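Local coordinates for protein Stk_08120 (Sulfolobus tokodaii str. 7, PDB 2EJX) that probably serves as a fatty acid carrier, as a member of a thermoacidophile-specific family with a Bet v 1-like fold, at residues F29-I34 with V73-D78. Numbering follows the deposited sequence.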
ATOM      1  N   PHE A  29       4.817   5.741  -1.595  1.00 24.79           N
ATOM      2  CA  PHE A  29       4.250   5.056  -2.760  1.00 24.85           C
ATOM      3  C   PHE A  29       2.973   4.334  -2.389  1.00 24.23           C
ATOM      4  O   PHE A  29       1.851   4.661  -2.881  1.00 26.04           O
ATOM      5  CB  PHE A  29       5.266   4.058  -3.377  1.00 24.40           C
ATOM      6  CG  PHE A  29       4.688   3.227  -4.504  1.00 23.56           C
ATOM      7  CD1 PHE A  29       4.503   3.799  -5.796  1.00 26.77           C
ATOM      8  CD2 PHE A  29       4.311   1.910  -4.307  1.00 25.15           C
ATOM      9  CE1 PHE A  29       3.933   3.055  -6.852  1.00 25.02           C
ATOM     10  CE2 PHE A  29       3.732   1.129  -5.365  1.00 23.63           C
ATOM     11  CZ  PHE A  29       3.560   1.695  -6.656  1.00 24.22           C
ATOM     12  N   THR A  30       3.138   3.413  -1.436  1.00 25.23           N
ATOM     13  CA  THR A  30       2.165   2.357  -1.146  1.00 24.13           C
ATOM     14  C   THR A  30       0.857   2.900  -0.561  1.00 24.07           C
ATOM     15  O   THR A  30      -0.218   2.447  -0.950  1.00 23.62           O
ATOM     16  CB  THR A  30       2.800   1.311  -0.235  1.00 25.23           C
ATOM     17  OG1 THR A  30       3.928   0.728  -0.913  1.00 23.66           O
ATOM     18  CG2 THR A  30       1.807   0.206   0.146  1.00 23.76           C
ATOM     19  N   ILE A  31       0.939   3.856   0.365  1.00 24.67           N
ATOM     20  CA  ILE A  31      -0.261   4.336   1.055  1.00 24.69           C
ATOM     21  C   ILE A  31      -1.209   5.111   0.122  1.00 25.32           C
ATOM     22  O   ILE A  31      -2.389   4.798   0.082  1.00 25.25           O
ATOM     23  CB  ILE A  31       0.089   5.116   2.402  1.00 24.25           C
ATOM     24  CG1 ILE A  31       0.919   4.231   3.337  1.00 26.69           C
ATOM     25  CG2 ILE A  31      -1.133   5.609   3.107  1.00 22.48           C
ATOM     26  CD1 ILE A  31       0.248   2.994   3.792  1.00 27.02           C
ATOM     27  N   PRO A  32      -0.712   6.126  -0.639  1.00 25.65           N
ATOM     28  CA  PRO A  32      -1.610   6.790  -1.585  1.00 26.26           C
ATOM     29  C   PRO A  32      -2.156   5.850  -2.671  1.00 25.80           C
ATOM     30  O   PRO A  32      -3.291   6.021  -3.128  1.00 26.45           O
ATOM     31  CB  PRO A  32      -0.718   7.876  -2.200  1.00 27.74           C
ATOM     32  CG  PRO A  32       0.359   8.087  -1.126  1.00 26.58           C
ATOM     33  CD  PRO A  32       0.627   6.743  -0.653  1.00 25.30           C
ATOM     34  N   GLN A  33      -1.385   4.841  -3.032  1.00 25.71           N
ATOM     35  CA  GLN A  33      -1.829   3.871  -4.066  1.00 25.18           C
ATOM     36  C   GLN A  33      -2.967   2.970  -3.622  1.00 26.33           C
ATOM     37  O   GLN A  33      -3.778   2.566  -4.470  1.00 25.64           O
ATOM     38  CB  GLN A  33      -0.684   2.996  -4.574  1.00 25.64           C
ATOM     39  CG  GLN A  33       0.342   3.691  -5.465  1.00 27.25           C
ATOM     40  CD  GLN A  33      -0.154   4.005  -6.875  1.00 28.28           C
ATOM     41  OE1 GLN A  33       0.530   4.704  -7.664  1.00 33.66           O
ATOM     42  NE2 GLN A  33      -1.315   3.511  -7.204  1.00 23.44           N
ATOM     43  N   ILE A  34      -2.995   2.643  -2.314  1.00 24.61           N
ATOM     44  CA  ILE A  34      -3.905   1.594  -1.793  1.00 25.34           C
ATOM     45  C   ILE A  34      -5.024   2.108  -0.899  1.00 24.25           C
ATOM     46  O   ILE A  34      -6.185   1.704  -1.039  1.00 23.51           O
ATOM     47  CB  ILE A  34      -3.096   0.444  -1.098  1.00 26.24           C
ATOM     48  CG1 ILE A  34      -2.257  -0.329  -2.145  1.00 24.11           C
ATOM     49  CG2 ILE A  34      -4.042  -0.583  -0.406  1.00 25.70           C
ATOM     50  CD1 ILE A  34      -1.123  -1.080  -1.537  1.00 24.26           C
ATOM     51  N   VAL A  73       7.255  -6.982   3.084  1.00 29.55           N
ATOM     52  CA  VAL A  73       7.166  -5.618   3.601  1.00 28.36           C
ATOM     53  C   VAL A  73       5.908  -5.616   4.482  1.00 28.91           C
ATOM     54  O   VAL A  73       4.866  -6.025   4.039  1.00 26.79           O
ATOM     55  CB  VAL A  73       6.964  -4.589   2.475  1.00 29.54           C
ATOM     56  CG1 VAL A  73       6.817  -3.201   3.055  1.00 27.33           C
ATOM     57  CG2 VAL A  73       8.135  -4.601   1.472  1.00 28.36           C
ATOM     58  N   ARG A  74       6.019  -5.140   5.720  1.00 29.16           N
ATOM     59  CA  ARG A  74       4.903  -5.162   6.645  1.00 30.64           C
ATOM     60  C   ARG A  74       4.716  -3.727   7.129  1.00 29.05           C
ATOM     61  O   ARG A  74       5.637  -3.126   7.672  1.00 30.20           O
ATOM     62  CB  ARG A  74       5.272  -6.115   7.792  1.00 31.36           C
ATOM     63  CG  ARG A  74       4.127  -6.673   8.557  1.00 33.67           C
ATOM     64  CD  ARG A  74       4.580  -7.731   9.589  1.00 33.89           C
ATOM     65  NE  ARG A  74       5.004  -8.971   8.914  1.00 40.71           N
ATOM     66  CZ  ARG A  74       5.071 -10.174   9.496  1.00 44.98           C
ATOM     67  NH1 ARG A  74       4.717 -10.322  10.772  1.00 45.09           N
ATOM     68  NH2 ARG A  74       5.468 -11.240   8.799  1.00 43.93           N
ATOM     69  N   ILE A  75       3.552  -3.141   6.884  1.00 28.22           N
ATOM     70  CA  ILE A  75       3.281  -1.747   7.284  1.00 28.29           C
ATOM     71  C   ILE A  75       2.235  -1.794   8.394  1.00 28.74           C
ATOM     72  O   ILE A  75       1.086  -2.194   8.173  1.00 29.53           O
ATOM     73  CB  ILE A  75       2.806  -0.877   6.104  1.00 28.00           C
ATOM     74  CG1 ILE A  75       3.847  -0.931   4.970  1.00 29.38           C
ATOM     75  CG2 ILE A  75       2.582   0.580   6.544  1.00 28.23           C
ATOM     76  CD1 ILE A  75       3.598  -0.007   3.770  1.00 27.87           C
ATOM     77  N   ILE A  76       2.656  -1.422   9.593  1.00 28.13           N
ATOM     78  CA  ILE A  76       1.751  -1.420  10.754  1.00 27.52           C
ATOM     79  C   ILE A  76       1.206  -0.018  10.938  1.00 26.49           C
ATOM     80  O   ILE A  76       1.960   0.951  10.963  1.00 26.29           O
ATOM     81  CB  ILE A  76       2.510  -1.921  11.988  1.00 26.86           C
ATOM     82  CG1 ILE A  76       3.017  -3.335  11.676  1.00 27.59           C
ATOM     83  CG2 ILE A  76       1.613  -1.908  13.211  1.00 27.00           C
ATOM     84  CD1 ILE A  76       3.784  -4.017  12.809  1.00 34.68           C
ATOM     85  N   TYR A  77      -0.121   0.125  11.014  1.00 25.79           N
ATOM     86  CA  TYR A  77      -0.675   1.471  11.062  1.00 25.61           C
ATOM     87  C   TYR A  77      -1.790   1.601  12.112  1.00 25.71           C
ATOM     88  O   TYR A  77      -2.367   0.584  12.510  1.00 26.71           O
ATOM     89  CB  TYR A  77      -1.211   1.885   9.695  1.00 24.55           C
ATOM     90  CG  TYR A  77      -2.384   1.043   9.233  1.00 25.31           C
ATOM     91  CD1 TYR A  77      -3.698   1.378   9.604  1.00 22.17           C
ATOM     92  CD2 TYR A  77      -2.187  -0.112   8.428  1.00 24.42           C
ATOM     93  CE1 TYR A  77      -4.789   0.608   9.182  1.00 23.82           C
ATOM     94  CE2 TYR A  77      -3.280  -0.876   8.014  1.00 23.73           C
ATOM     95  CZ  TYR A  77      -4.557  -0.502   8.410  1.00 22.21           C
ATOM     96  OH  TYR A  77      -5.599  -1.255   7.993  1.00 26.54           O
ATOM     97  N   ASP A  78      -2.050   2.844  12.533  1.00 27.43           N
ATOM     98  CA  ASP A  78      -3.201   3.209  13.389  1.00 28.14           C
ATOM     99  C   ASP A  78      -3.914   4.397  12.842  1.00 28.72           C
ATOM    100  O   ASP A  78      -3.307   5.293  12.317  1.00 28.89           O
ATOM    101  CB  ASP A  78      -2.766   3.502  14.853  1.00 28.32           C
ATOM    102  CG  ASP A  78      -1.764   4.667  14.977  1.00 29.05           C
ATOM    103  OD1 ASP A  78      -0.536   4.379  15.000  1.00 30.07           O
ATOM    104  OD2 ASP A  78      -2.182   5.858  15.065  1.00 30.66           O
TER
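T30 and I31 meet I75 through aliphatic groups alone; of the flat rings, neither F29 on the helix nor Y77 on the strand touches the opposite segment, each being held by other parts of the fold. Within the helix, CG of Q33 sits 3.9 Å over one face of the F29 ring, nearer its edge than its middle. F29 pairs edge-to-face with F24, and Y77 does so with F35 while its OH is hydrogen-bonded to ND1 of H102. Between these rings, I75 reaches the helix with both its branches. Its extended CG1 arm (chi2 -174°) carries CD1 forward until it lies 4.0 Å from CG2 of T30, the two side chains crossing at a slant. The other branch, CG2, approaches CD1 of I31 more loosely, at 4.3 Å. In T30, chi1 of -61° sets OG1 beside the backbone N, where it hydrogen-bonds the carbonyl O of F24, and leaves CG2 anti to that N, turned to I75. L86 of strand 82-92 also touches T30, F49 of strand 48-55 touches both isoleucines, and V66 of strand 58-69 adds to the packing on I75. The backbones stay well apart, with the CA atoms of I31 and I75 separated by 9.4 Å. The contact thus packs the short helix 27-34 against the inner, helix-facing side of the curved antiparallel sheet, as in the helix-grip fold of Bet v 1 relatives. Without a hydrogen bond between the two segments, their contact rests on buried methyl groups, an apolar chemistry consistent with the interior of a lipid carrier.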